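Adenosine deaminase 1 (Arthrobacter aurescens, PDB 3RYS) probably catalyses the zinc-dependent hydrolytic deamination of adenine to hypoxanthine, releasing ammonium, a step of purine salvage and nitrogen catabolism. Local coordinates at residues Thr9-Pro14 with Lys337-Pro342; Val112-Cys117 with Leu155-Ala160; Ile225-Asp230 with Ile271-Cys276; Glu267-Gly272 with Gln307-Ala312. All coordinates share one frame; numbering follows the deposited sequence.

Interaction 1. Residues Thr9-Pro14 with Lys337-Pro342; sequences TSTAPP and KASVTP
Two groups grip Thr-11 OG1, the hydroxyl oxygen 4.5 Å from Ser-339 OG on the far side of the contact. One is the hydroxyl of Thr-9, with Thr-9 OG1 and Thr-11 OG1 2.7 Å apart and the direction of the bond open; the other is the indole NE1 of Trp-335, which donates to it from the preceding part of helix 322-339. The Thr-9 to Thr-11 bond closes a small bend in the chain around Ser-10, and the side chain of Thr-9 lies beside Ser-339, in the last part of the chain. There Ser-339 sets its CB and OG against the threonine: Thr-9 CG2 lies 3.6 Å from Ser-339 CB, and Thr-9 CB is 3.3 Å from Ser-339 OG. With Thr-9 OG1 anti to the backbone N (chi1 -173°), the hydroxyl is turned toward Thr-11 and CG2 is left against the serine, although Thr-9 OG1 is still beside Ser-339 OG at 3.5 Å. Thr-9 also touches Trp-335 and Val-304, so it sits where helices 322-339 and 304-317 come together. In the fold, the contact brings the N-terminal arm of this TIM-barrel protein beside the last helix of the chain; strand 15-17, which leads to the zinc ligands His-19 and His-21, follows directly after the arm. Across the contact itself the meeting is one of van der Waals packing, for which the serine offers a surface, while the hydroxyl bond and the indole N-H orient the 9-14 side.

Interaction 2. Residues Val112-Cys117 with Leu155-Ala160; sequences VALETC and LDQLLA
Leu-114, in the first turn of helix 114-125, faces Leu-158, near the C-terminal end of helix 148-160, with their CA atoms 7.7 Å apart, the nearest pair between the two segments. The gap is filled mainly by the side chain of Leu-114, whose CB points at the other helix and whose two methyls part to meet different residues. Leu-114 CD1 reaches the base of the glutamine, 3.6 Å from Gln-157 CB. Its other branch goes to the leucine next in sequence, with Leu-114 CD2 3.8 Å from Leu-158 CD2, and here the two leucine side chains cross at about a right angle. In Leu-158, CG beside the backbone N (chi1 -73°) and an extended chi2 (176°) together bring CD2 back across the gap, although CB starts out to one side. Both helices belong to the outer layer of the TIM barrel, one following strand 95-102 and the other the adjacent parallel strand 135-143, so the contact joins successive beta-alpha units away from the zinc site. Ala-113 occupies the N-cap position of helix 114-125, and its carbonyl O accepts from Cys-117 N (Ala-113 O to Cys-117 N 3.2 Å). Gln-157 contributes its aliphatic root to the contact, CB doing the touching. Around the methyl pair, Leu-114 also packs on Pro-104, Thr-108 and Met-161, while Leu-158 rests on Ala-163.

Interaction 3. Residues Ile225-Asp230 with Ile271-Cys276; sequences IRCMED and IGLNVC
The terminal methyl of Met-228 is the bump of this contact, and the hollow that receives it lies between the ends of Ile-271 and Leu-273. Met-228 CE comes to 3.4 Å from Leu-273 CD1 and 3.7 Å from Ile-271 CD1, tip to tip with both side chains, while the sulfur trails behind with Met-228 SD 4.0 Å from Ile-271 CD1. A folded chain makes the fit possible: Met-228 bends at chi2 (-74°) and again at chi3 (86°), curling its methyl over toward the other segment although its CB does not aim there. Leu-273 CD1 lies over the shallow groove where the methionine methyl and the cysteine sulfur adjoin, 4.1 Å from Cys-227 SG. Helices 231-240 and 265-270 complete the walls, Leu-237 touching both Cys-227 and Leu-273, and Met-268 touching both Met-228 and Leu-273. In the TIM barrel, the 3-10 turn 225-229 follows strand 220-221 and leads into helix 231-240, whereas 271-276 runs from the end of helix 265-270 into strand 275-277; the packing thus ties a strand-to-helix connection to a helix-to-strand one. Gly-272, at positive phi, turns the chain between the two side chains that frame the hollow. Elsewhere on the 3-10 turn a salt bridge spans one turn: Arg-226 grips Glu-229 side-on, with Arg-226 NH2 2.8 Å from Glu-229 OE1 on its syn lone pair and Arg-226 NE 3.0 Å from Glu-229 OE2, approaching on the syn side from 31° out of the carboxylate plane. Arg-226 NH1 has a second partner in the backbone O of Glu-203.

Interaction 4. Residues Glu267-Gly272 with Gln307-Ala312; sequences EMLAIG and QATLAA
Flat groups take no part where Leu-269 meets Thr-309 and Leu-310; the nearest candidate, the amide-bearing side chain of Gln-307, sets off away from the contact and packs on Phe-293 and Trp-335. What meets is a set of branched aliphatic ends. Leu-269 stretches out from the last turn of helix 265-270, its CG anti to the backbone N (chi1 -171°), and its CD1 lands between two neighbours on helix 304-317: Leu-269 CD1 is 3.9 Å from Leu-310 CD2 and 4.0 Å from Thr-309 CG2. The second branch keeps to the leucine, with Leu-269 CD2 4.1 Å from Leu-310 CD2, so one methyl of Leu-310 is met by both methyls of its partner as the side chains cross obliquely. Thr-309 is divided by polarity. Its hydroxyl bonds back to the carbonyl O of Pro-305 one turn earlier in its own helix, which leaves the methyl facing Leu-269. On the barrel side of the pair, both leucines rest on Val-275 of strand 275-277, and Leu-310 also touches Val-277 and Phe-293. The helix carrying Leu-269 stops soon afterwards in a Schellman motif, where Gly-272 N donates to Leu-269 O at 3.0 Å. The contact therefore packs a helix leading into the last strand of the TIM barrel against one of the helices that follow that strand. With methyl groups meeting at ordinary van der Waals separations, cohesion here probably comes mainly from dispersion and the partial exclusion of water, and it carries little directional demand beyond the shape of the leucine branches.

Interactions 3 and 4 form one continuous block: they share Ile-271 and Gly-272, their centres are 10 Å apart, and a probable hydrogen bond joins Leu-273 N to Met-268 O at 3.0 Å. Interaction 1, centred 16 Å from interaction 4, lies on the same side of the chain's centre as that contact, with Pro-13 and Pro-14 packing on Ala-311. Interaction 2 stands apart on the opposite side of the chain's centre, 43 Å from interaction 1 between centres. Interaction 3 lies closest to catalysis: the side chain of Cys-227 is about 9 Å from that of the adenine-binding His-223. Strand 275-277, on which the leucines of interaction 4 rest, leads on to Asp-280, a zinc ligand.

Interaction 1. Residues Thr9-Pro14 with Lys337-Pro342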
loop_
_atom_site.group_PDB
_atom_site.type_symbol
_atom_site.label_atom_id
_atom_site.label_comp_id
_atom_site.label_asym_id
_atom_site.label_seq_id
_atom_site.Cartn_x
_atom_site.Cartn_y
_atom_site.Cartn_z
ATOM N N THR A 9 3.965 -22.367 -13.958
ATOM C CA THR A 9 4.987 -21.323 -13.879
ATOM C C THR A 9 5.389 -21.070 -12.427
ATOM O O THR A 9 4.605 -21.303 -11.510
ATOM C CB THR A 9 4.513 -19.993 -14.544
ATOM O OG1 THR A 9 5.595 -19.054 -14.594
ATOM C CG2 THR A 9 3.348 -19.380 -13.773
ATOM N N SER A 10 6.620 -20.613 -12.217
ATOM C CA SER A 10 7.059 -20.188 -10.890
ATOM C C SER A 10 7.276 -18.680 -10.858
ATOM O O SER A 10 7.735 -18.133 -9.855
ATOM C CB SER A 10 8.340 -20.908 -10.473
ATOM O OG SER A 10 8.079 -22.262 -10.164
ATOM N N THR A 11 6.941 -18.019 -11.962
ATOM C CA THR A 11 7.086 -16.574 -12.070
ATOM C C THR A 11 5.813 -15.861 -11.620
ATOM O O THR A 11 4.732 -16.446 -11.610
ATOM C CB THR A 11 7.410 -16.155 -13.511
ATOM O OG1 THR A 11 6.276 -16.412 -14.353
ATOM C CG2 THR A 11 8.615 -16.933 -14.030
ATOM N N ALA A 12 5.957 -14.595 -11.241
ATOM C CA ALA A 12 4.823 -13.778 -10.834
ATOM C C ALA A 12 4.188 -13.168 -12.071
ATOM O O ALA A 12 4.852 -13.011 -13.095
ATOM C CB ALA A 12 5.274 -12.687 -9.883
ATOM N N PRO A 13 2.895 -12.824 -11.980
ATOM C CA PRO A 13 2.142 -12.236 -13.095
ATOM C C PRO A 13 2.418 -10.748 -13.202
ATOM O O PRO A 13 2.904 -10.155 -12.238
ATOM C CB PRO A 13 0.676 -12.434 -12.677
ATOM C CG PRO A 13 0.703 -13.209 -11.372
ATOM C CD PRO A 13 2.059 -12.990 -10.784
ATOM N N PRO A 14 2.110 -10.144 -14.358
ATOM C CA PRO A 14 2.175 -8.687 -14.485
ATOM C C PRO A 14 1.036 -8.096 -13.669
ATOM O O PRO A 14 -0.115 -8.412 -13.953
ATOM C CB PRO A 14 1.913 -8.449 -15.977
ATOM C CG PRO A 14 2.003 -9.784 -16.631
ATOM C CD PRO A 14 1.635 -10.782 -15.593
ATOM N N LYS A 337 -1.235 -17.556 -20.895
ATOM C CA LYS A 337 -1.053 -18.437 -21.998
ATOM C C LYS A 337 0.302 -19.024 -22.056
ATOM O O LYS A 337 0.470 -20.131 -22.449
ATOM C CB LYS A 337 -1.285 -17.689 -23.270
ATOM C CG LYS A 337 -2.663 -17.521 -23.611
ATOM C CD LYS A 337 -2.732 -16.713 -24.786
ATOM C CE LYS A 337 -4.059 -16.112 -24.916
ATOM N NZ LYS A 337 -4.403 -15.962 -26.312
ATOM N N ALA A 338 1.274 -18.250 -21.669
ATOM C CA ALA A 338 2.620 -18.723 -21.602
ATOM C C ALA A 338 2.888 -19.596 -20.378
ATOM O O ALA A 338 3.857 -20.277 -20.306
ATOM C CB ALA A 338 3.520 -17.573 -21.601
ATOM N N SER A 339 1.995 -19.567 -19.424
ATOM C CA SER A 339 2.239 -20.068 -18.108
ATOM C C SER A 339 1.456 -21.284 -17.745
ATOM O O SER A 339 1.572 -21.754 -16.669
ATOM C CB SER A 339 1.902 -18.989 -17.089
ATOM O OG SER A 339 3.000 -18.182 -16.842
ATOM N N VAL A 340 0.623 -21.797 -18.619
ATOM C CA VAL A 340 -0.082 -23.018 -18.270
ATOM C C VAL A 340 0.500 -24.167 -19.016
ATOM O O VAL A 340 1.046 -23.979 -20.091
ATOM C CB VAL A 340 -1.554 -22.969 -18.561
ATOM C CG1 VAL A 340 -2.227 -21.908 -17.751
ATOM C CG2 VAL A 340 -1.814 -22.846 -20.027
ATOM N N THR A 341 0.376 -25.354 -18.425
ATOM C CA THR A 341 0.947 -26.593 -18.955
ATOM C C THR A 341 0.288 -27.038 -20.217
ATOM O O THR A 341 -0.882 -27.181 -20.255
ATOM C CB THR A 341 0.780 -27.751 -17.982
ATOM O OG1 THR A 341 0.637 -27.252 -16.672
ATOM C CG2 THR A 341 1.955 -28.669 -18.050
ATOM N N PRO A 342 1.067 -27.287 -21.236
ATOM C CA PRO A 342 0.525 -27.714 -22.516
ATOM C C PRO A 342 -0.409 -28.901 -22.415
ATOM O O PRO A 342 -0.113 -29.869 -21.752
ATOM C CB PRO A 342 1.775 -28.058 -23.315
ATOM C CG PRO A 342 2.830 -27.311 -22.709
ATOM C CD PRO A 342 2.523 -27.112 -21.279
#

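Interaction 2. Residues Val112-Cys117 with Leu155-Ala160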
loop_
_atom_site.group_PDB
_atom_site.type_symbol
_atom_site.label_atom_id
_atom_site.label_comp_id
_atom_site.label_asym_id
_atom_site.label_seq_id
_atom_site.Cartn_x
_atom_site.Cartn_y
_atom_site.Cartn_z
ATOM N N VAL A 112 10.884 17.832 9.011
ATOM C CA VAL A 112 11.202 17.763 7.584
ATOM C C VAL A 112 10.077 18.408 6.777
ATOM O O VAL A 112 8.912 18.043 6.931
ATOM C CB VAL A 112 11.411 16.306 7.098
ATOM C CG1 VAL A 112 11.749 16.288 5.619
ATOM C CG2 VAL A 112 12.507 15.609 7.906
ATOM N N ALA A 113 10.425 19.363 5.920
ATOM C CA ALA A 113 9.425 20.123 5.171
ATOM C C ALA A 113 8.638 19.268 4.173
ATOM O O ALA A 113 9.134 18.257 3.686
ATOM C CB ALA A 113 10.081 21.296 4.462
ATOM N N LEU A 114 7.408 19.679 3.879
ATOM C CA LEU A 114 6.599 19.028 2.854
ATOM C C LEU A 114 7.337 19.063 1.534
ATOM O O LEU A 114 7.347 18.089 0.785
ATOM C CB LEU A 114 5.263 19.746 2.687
ATOM C CG LEU A 114 4.111 19.314 3.583
ATOM C CD1 LEU A 114 2.954 20.303 3.485
ATOM C CD2 LEU A 114 3.669 17.916 3.200
ATOM N N GLU A 115 7.947 20.208 1.257
ATOM C CA GLU A 115 8.740 20.393 0.054
ATOM C C GLU A 115 9.744 19.250 -0.086
ATOM O O GLU A 115 9.896 18.681 -1.162
ATOM C CB GLU A 115 9.471 21.735 0.118
ATOM C CG GLU A 115 10.324 22.063 -1.100
ATOM C CD GLU A 115 9.552 22.799 -2.183
ATOM O OE1 GLU A 115 8.421 23.260 -1.902
ATOM O OE2 GLU A 115 10.080 22.917 -3.313
ATOM N N THR A 116 10.411 18.909 1.014
ATOM C CA THR A 116 11.458 17.888 1.004
ATOM C C THR A 116 10.943 16.479 0.717
ATOM O O THR A 116 11.466 15.795 -0.163
ATOM C CB THR A 116 12.245 17.862 2.331
ATOM O OG1 THR A 116 12.835 19.145 2.563
ATOM C CG2 THR A 116 13.342 16.810 2.281
ATOM N N CYS A 117 9.934 16.036 1.460
ATOM C CA CYS A 117 9.431 14.677 1.278
ATOM C C CYS A 117 8.678 14.502 -0.043
ATOM O O CYS A 117 8.865 13.501 -0.733
ATOM C CB CYS A 117 8.609 14.191 2.485
ATOM S SG CYS A 117 7.184 15.201 2.988
ATOM N N LEU A 155 -3.171 19.063 3.970
ATOM C CA LEU A 155 -3.817 18.966 2.666
ATOM C C LEU A 155 -3.799 20.314 1.947
ATOM O O LEU A 155 -3.438 20.392 0.774
ATOM C CB LEU A 155 -5.256 18.470 2.814
ATOM C CG LEU A 155 -6.058 18.407 1.512
ATOM C CD1 LEU A 155 -5.309 17.594 0.473
ATOM C CD2 LEU A 155 -7.447 17.833 1.752
ATOM N N ASP A 156 -4.193 21.366 2.662
ATOM C CA ASP A 156 -4.169 22.727 2.133
ATOM C C ASP A 156 -2.807 23.100 1.556
ATOM O O ASP A 156 -2.724 23.687 0.475
ATOM C CB ASP A 156 -4.537 23.733 3.223
ATOM C CG ASP A 156 -6.027 23.843 3.436
ATOM O OD1 ASP A 156 -6.798 23.524 2.502
ATOM O OD2 ASP A 156 -6.426 24.258 4.544
ATOM N N GLN A 157 -1.744 22.776 2.285
ATOM C CA GLN A 157 -0.399 23.102 1.833
ATOM C C GLN A 157 0.014 22.286 0.617
ATOM O O GLN A 157 0.680 22.804 -0.276
ATOM C CB GLN A 157 0.618 22.951 2.960
ATOM C CG GLN A 157 1.085 24.280 3.519
ATOM C CD GLN A 157 2.112 24.955 2.625
ATOM O OE1 GLN A 157 3.186 24.409 2.375
ATOM N NE2 GLN A 157 1.790 26.150 2.149
ATOM N N LEU A 158 -0.381 21.017 0.582
ATOM C CA LEU A 158 -0.150 20.190 -0.597
ATOM C C LEU A 158 -0.812 20.802 -1.823
ATOM O O LEU A 158 -0.194 20.925 -2.879
ATOM C CB LEU A 158 -0.662 18.770 -0.374
ATOM C CG LEU A 158 0.209 17.953 0.577
ATOM C CD1 LEU A 158 -0.407 16.591 0.843
ATOM C CD2 LEU A 158 1.614 17.817 0.010
ATOM N N LEU A 159 -2.071 21.195 -1.674
ATOM C CA LEU A 159 -2.797 21.845 -2.755
ATOM C C LEU A 159 -2.102 23.127 -3.205
ATOM O O LEU A 159 -1.776 23.290 -4.381
ATOM C CB LEU A 159 -4.230 22.156 -2.324
ATOM C CG LEU A 159 -5.153 20.951 -2.146
ATOM C CD1 LEU A 159 -6.586 21.413 -1.929
ATOM C CD2 LEU A 159 -5.062 20.011 -3.346
ATOM N N ALA A 160 -1.883 24.033 -2.256
ATOM C CA ALA A 160 -1.249 25.322 -2.528
ATOM C C ALA A 160 0.075 25.180 -3.281
ATOM O O ALA A 160 0.368 25.958 -4.192
ATOM C CB ALA A 160 -1.037 26.090 -1.227
#

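Interaction 3. Residues Ile225-Asp230 with Ile271-Cys276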
loop_
_atom_site.group_PDB
_atom_site.type_symbol
_atom_site.label_atom_id
_atom_site.label_comp_id
_atom_site.label_asym_id
_atom_site.label_seq_id
_atom_site.Cartn_x
_atom_site.Cartn_y
_atom_site.Cartn_z
ATOM N N ILE A 225 -10.323 -7.063 5.142
ATOM C CA ILE A 225 -10.545 -8.475 5.438
ATOM C C ILE A 225 -11.603 -8.728 6.517
ATOM O O ILE A 225 -12.213 -9.802 6.556
ATOM C CB ILE A 225 -9.244 -9.197 5.829
ATOM C CG1 ILE A 225 -8.633 -8.553 7.074
ATOM C CG2 ILE A 225 -8.260 -9.197 4.664
ATOM C CD1 ILE A 225 -7.624 -9.441 7.780
ATOM N N ARG A 226 -11.826 -7.752 7.392
ATOM C CA ARG A 226 -12.807 -7.933 8.460
ATOM C C ARG A 226 -14.244 -7.765 7.972
ATOM O O ARG A 226 -15.193 -7.902 8.744
ATOM C CB ARG A 226 -12.515 -7.026 9.655
ATOM C CG ARG A 226 -11.350 -7.508 10.503
ATOM C CD ARG A 226 -11.348 -6.848 11.863
ATOM N NE ARG A 226 -12.538 -7.199 12.630
ATOM C CZ ARG A 226 -12.922 -6.581 13.743
ATOM N NH1 ARG A 226 -12.210 -5.569 14.219
ATOM N NH2 ARG A 226 -14.024 -6.969 14.376
ATOM N N CYS A 227 -14.403 -7.489 6.683
ATOM C CA CYS A 227 -15.728 -7.392 6.092
ATOM C C CYS A 227 -16.419 -8.747 6.157
ATOM O O CYS A 227 -17.646 -8.832 6.140
ATOM C CB CYS A 227 -15.634 -6.939 4.636
ATOM S SG CYS A 227 -15.019 -8.222 3.526
ATOM N N MET A 228 -15.623 -9.808 6.234
ATOM C CA MET A 228 -16.157 -11.163 6.255
ATOM C C MET A 228 -17.047 -11.416 7.473
ATOM O O MET A 228 -17.757 -12.416 7.531
ATOM C CB MET A 228 -15.017 -12.183 6.210
ATOM C CG MET A 228 -14.216 -12.187 4.911
ATOM S SD MET A 228 -15.098 -12.934 3.522
ATOM C CE MET A 228 -16.031 -11.541 2.909
ATOM N N GLU A 229 -17.016 -10.507 8.439
ATOM C CA GLU A 229 -17.788 -10.681 9.664
ATOM C C GLU A 229 -19.232 -10.233 9.502
ATOM O O GLU A 229 -20.072 -10.467 10.373
ATOM C CB GLU A 229 -17.118 -9.945 10.821
ATOM C CG GLU A 229 -15.772 -10.542 11.183
ATOM C CD GLU A 229 -14.946 -9.648 12.084
ATOM O OE1 GLU A 229 -15.492 -8.660 12.630
ATOM O OE2 GLU A 229 -13.742 -9.944 12.237
ATOM N N ASP A 230 -19.520 -9.537 8.452
ATOM C CA ASP A 230 -20.842 -9.094 8.226
ATOM C C ASP A 230 -21.303 -9.476 6.839
ATOM O O ASP A 230 -20.780 -9.015 5.868
ATOM C CB ASP A 230 -20.909 -7.600 8.442
ATOM C CG ASP A 230 -22.283 -7.079 8.405
ATOM O OD1 ASP A 230 -23.059 -7.499 7.593
ATOM O OD2 ASP A 230 -22.598 -6.243 9.200
ATOM N N ILE A 271 -16.114 -15.798 -3.635
ATOM C CA ILE A 271 -17.430 -15.177 -3.484
ATOM C C ILE A 271 -17.596 -13.881 -4.277
ATOM O O ILE A 271 -18.618 -13.207 -4.158
ATOM C CB ILE A 271 -17.796 -14.915 -2.015
ATOM C CG1 ILE A 271 -16.813 -13.924 -1.391
ATOM C CG2 ILE A 271 -17.861 -16.225 -1.234
ATOM C CD1 ILE A 271 -17.079 -13.646 0.079
ATOM N N GLY A 272 -16.591 -13.533 -5.078
ATOM C CA GLY A 272 -16.722 -12.435 -6.017
ATOM C C GLY A 272 -16.272 -11.066 -5.543
ATOM O O GLY A 272 -16.440 -10.080 -6.261
ATOM N N LEU A 273 -15.711 -10.988 -4.338
ATOM C CA LEU A 273 -15.133 -9.731 -3.876
ATOM C C LEU A 273 -14.026 -9.318 -4.837
ATOM O O LEU A 273 -13.196 -10.141 -5.223
ATOM C CB LEU A 273 -14.574 -9.867 -2.458
ATOM C CG LEU A 273 -15.581 -10.045 -1.322
ATOM C CD1 LEU A 273 -14.858 -10.263 -0.007
ATOM C CD2 LEU A 273 -16.496 -8.837 -1.237
ATOM N N ASN A 274 -14.022 -8.049 -5.228
ATOM C CA ASN A 274 -13.035 -7.540 -6.175
ATOM C C ASN A 274 -11.664 -7.319 -5.530
ATOM O O ASN A 274 -11.203 -6.184 -5.394
ATOM C CB ASN A 274 -13.540 -6.245 -6.800
ATOM C CG ASN A 274 -12.597 -5.699 -7.844
ATOM O OD1 ASN A 274 -11.833 -6.446 -8.455
ATOM N ND2 ASN A 274 -12.642 -4.387 -8.053
ATOM N N VAL A 275 -11.017 -8.410 -5.136
ATOM C CA VAL A 275 -9.778 -8.330 -4.370
ATOM C C VAL A 275 -8.526 -8.394 -5.235
ATOM O O VAL A 275 -8.535 -8.956 -6.333
ATOM C CB VAL A 275 -9.692 -9.461 -3.331
ATOM C CG1 VAL A 275 -10.656 -9.207 -2.175
ATOM C CG2 VAL A 275 -9.962 -10.806 -3.993
ATOM N N CYS A 276 -7.447 -7.812 -4.722
ATOM C CA CYS A 276 -6.139 -7.922 -5.351
ATOM C C CYS A 276 -5.056 -8.081 -4.288
ATOM O O CYS A 276 -5.299 -7.847 -3.103
ATOM C CB CYS A 276 -5.853 -6.714 -6.246
ATOM S SG CYS A 276 -5.736 -5.127 -5.384
#

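Interaction 4. Residues Glu267-Gly272 with Gln307-Ala312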
loop_
_atom_site.group_PDB
_atom_site.type_symbol
_atom_site.label_atom_id
_atom_site.label_comp_id
_atom_site.label_asym_id
_atom_site.label_seq_id
_atom_site.Cartn_x
_atom_site.Cartn_y
_atom_site.Cartn_z
ATOM N N GLU A 267 -11.400 -17.495 -0.217
ATOM C CA GLU A 267 -12.847 -17.412 -0.053
ATOM C C GLU A 267 -13.398 -16.090 -0.593
ATOM O O GLU A 267 -14.477 -16.055 -1.196
ATOM C CB GLU A 267 -13.225 -17.588 1.423
ATOM C CG GLU A 267 -14.726 -17.526 1.700
ATOM C CD GLU A 267 -15.074 -17.699 3.178
ATOM O OE1 GLU A 267 -14.152 -17.704 4.023
ATOM O OE2 GLU A 267 -16.276 -17.829 3.496
ATOM N N MET A 268 -12.649 -15.009 -0.373
ATOM C CA MET A 268 -13.044 -13.676 -0.826
ATOM C C MET A 268 -13.117 -13.630 -2.347
ATOM O O MET A 268 -14.035 -13.042 -2.928
ATOM C CB MET A 268 -12.058 -12.614 -0.324
ATOM C CG MET A 268 -12.030 -12.440 1.189
ATOM S SD MET A 268 -10.702 -11.354 1.754
ATOM C CE MET A 268 -11.431 -9.731 1.509
ATOM N N LEU A 269 -12.130 -14.252 -2.984
ATOM C CA LEU A 269 -12.096 -14.346 -4.433
ATOM C C LEU A 269 -13.260 -15.202 -4.920
ATOM O O LEU A 269 -14.007 -14.800 -5.811
ATOM C CB LEU A 269 -10.766 -14.936 -4.892
ATOM C CG LEU A 269 -10.476 -14.916 -6.391
ATOM C CD1 LEU A 269 -10.443 -13.489 -6.918
ATOM C CD2 LEU A 269 -9.163 -15.628 -6.679
ATOM N N ALA A 270 -13.420 -16.377 -4.322
ATOM C CA ALA A 270 -14.494 -17.285 -4.708
ATOM C C ALA A 270 -15.880 -16.642 -4.637
ATOM O O ALA A 270 -16.729 -16.913 -5.484
ATOM C CB ALA A 270 -14.451 -18.557 -3.874
ATOM N N ILE A 271 -16.114 -15.798 -3.635
ATOM C CA ILE A 271 -17.430 -15.177 -3.484
ATOM C C ILE A 271 -17.596 -13.881 -4.277
ATOM O O ILE A 271 -18.618 -13.207 -4.158
ATOM C CB ILE A 271 -17.796 -14.915 -2.015
ATOM C CG1 ILE A 271 -16.813 -13.924 -1.391
ATOM C CG2 ILE A 271 -17.861 -16.225 -1.234
ATOM C CD1 ILE A 271 -17.079 -13.646 0.079
ATOM N N GLY A 272 -16.591 -13.533 -5.078
ATOM C CA GLY A 272 -16.722 -12.435 -6.017
ATOM C C GLY A 272 -16.272 -11.066 -5.543
ATOM O O GLY A 272 -16.440 -10.080 -6.261
ATOM N N GLN A 307 -4.379 -16.680 -10.007
ATOM C CA GLN A 307 -3.380 -15.614 -9.951
ATOM C C GLN A 307 -3.652 -14.530 -10.991
ATOM O O GLN A 307 -3.556 -13.334 -10.704
ATOM C CB GLN A 307 -1.979 -16.180 -10.179
ATOM C CG GLN A 307 -1.214 -16.550 -8.921
ATOM C CD GLN A 307 0.134 -17.188 -9.238
ATOM O OE1 GLN A 307 0.195 -18.290 -9.785
ATOM N NE2 GLN A 307 1.219 -16.496 -8.894
ATOM N N ALA A 308 -3.981 -14.955 -12.206
ATOM C CA ALA A 308 -4.273 -14.015 -13.282
ATOM C C ALA A 308 -5.474 -13.138 -12.941
ATOM O O ALA A 308 -5.461 -11.931 -13.173
ATOM C CB ALA A 308 -4.517 -14.757 -14.579
ATOM N N THR A 309 -6.515 -13.756 -12.395
ATOM C CA THR A 309 -7.699 -13.019 -11.990
ATOM C C THR A 309 -7.317 -11.918 -11.001
ATOM O O THR A 309 -7.747 -10.770 -11.144
ATOM C CB THR A 309 -8.766 -13.953 -11.377
ATOM O OG1 THR A 309 -9.204 -14.892 -12.367
ATOM C CG2 THR A 309 -9.966 -13.152 -10.885
ATOM N N LEU A 310 -6.497 -12.272 -10.012
ATOM C CA LEU A 310 -6.009 -11.315 -9.020
ATOM C C LEU A 310 -5.249 -10.169 -9.682
ATOM O O LEU A 310 -5.438 -9.000 -9.337
ATOM C CB LEU A 310 -5.101 -12.015 -8.009
ATOM C CG LEU A 310 -5.789 -13.028 -7.097
ATOM C CD1 LEU A 310 -4.767 -13.773 -6.257
ATOM C CD2 LEU A 310 -6.819 -12.339 -6.214
ATOM N N ALA A 311 -4.386 -10.523 -10.629
ATOM C CA ALA A 311 -3.617 -9.551 -11.395
ATOM C C ALA A 311 -4.526 -8.577 -12.140
ATOM O O ALA A 311 -4.349 -7.358 -12.054
ATOM C CB ALA A 311 -2.698 -10.265 -12.377
ATOM N N ALA A 312 -5.493 -9.117 -12.877
ATOM C CA ALA A 312 -6.376 -8.289 -13.691
ATOM C C ALA A 312 -7.265 -7.396 -12.828
ATOM O O ALA A 312 -7.580 -6.270 -13.211
ATOM C CB ALA A 312 -7.211 -9.150 -14.635
#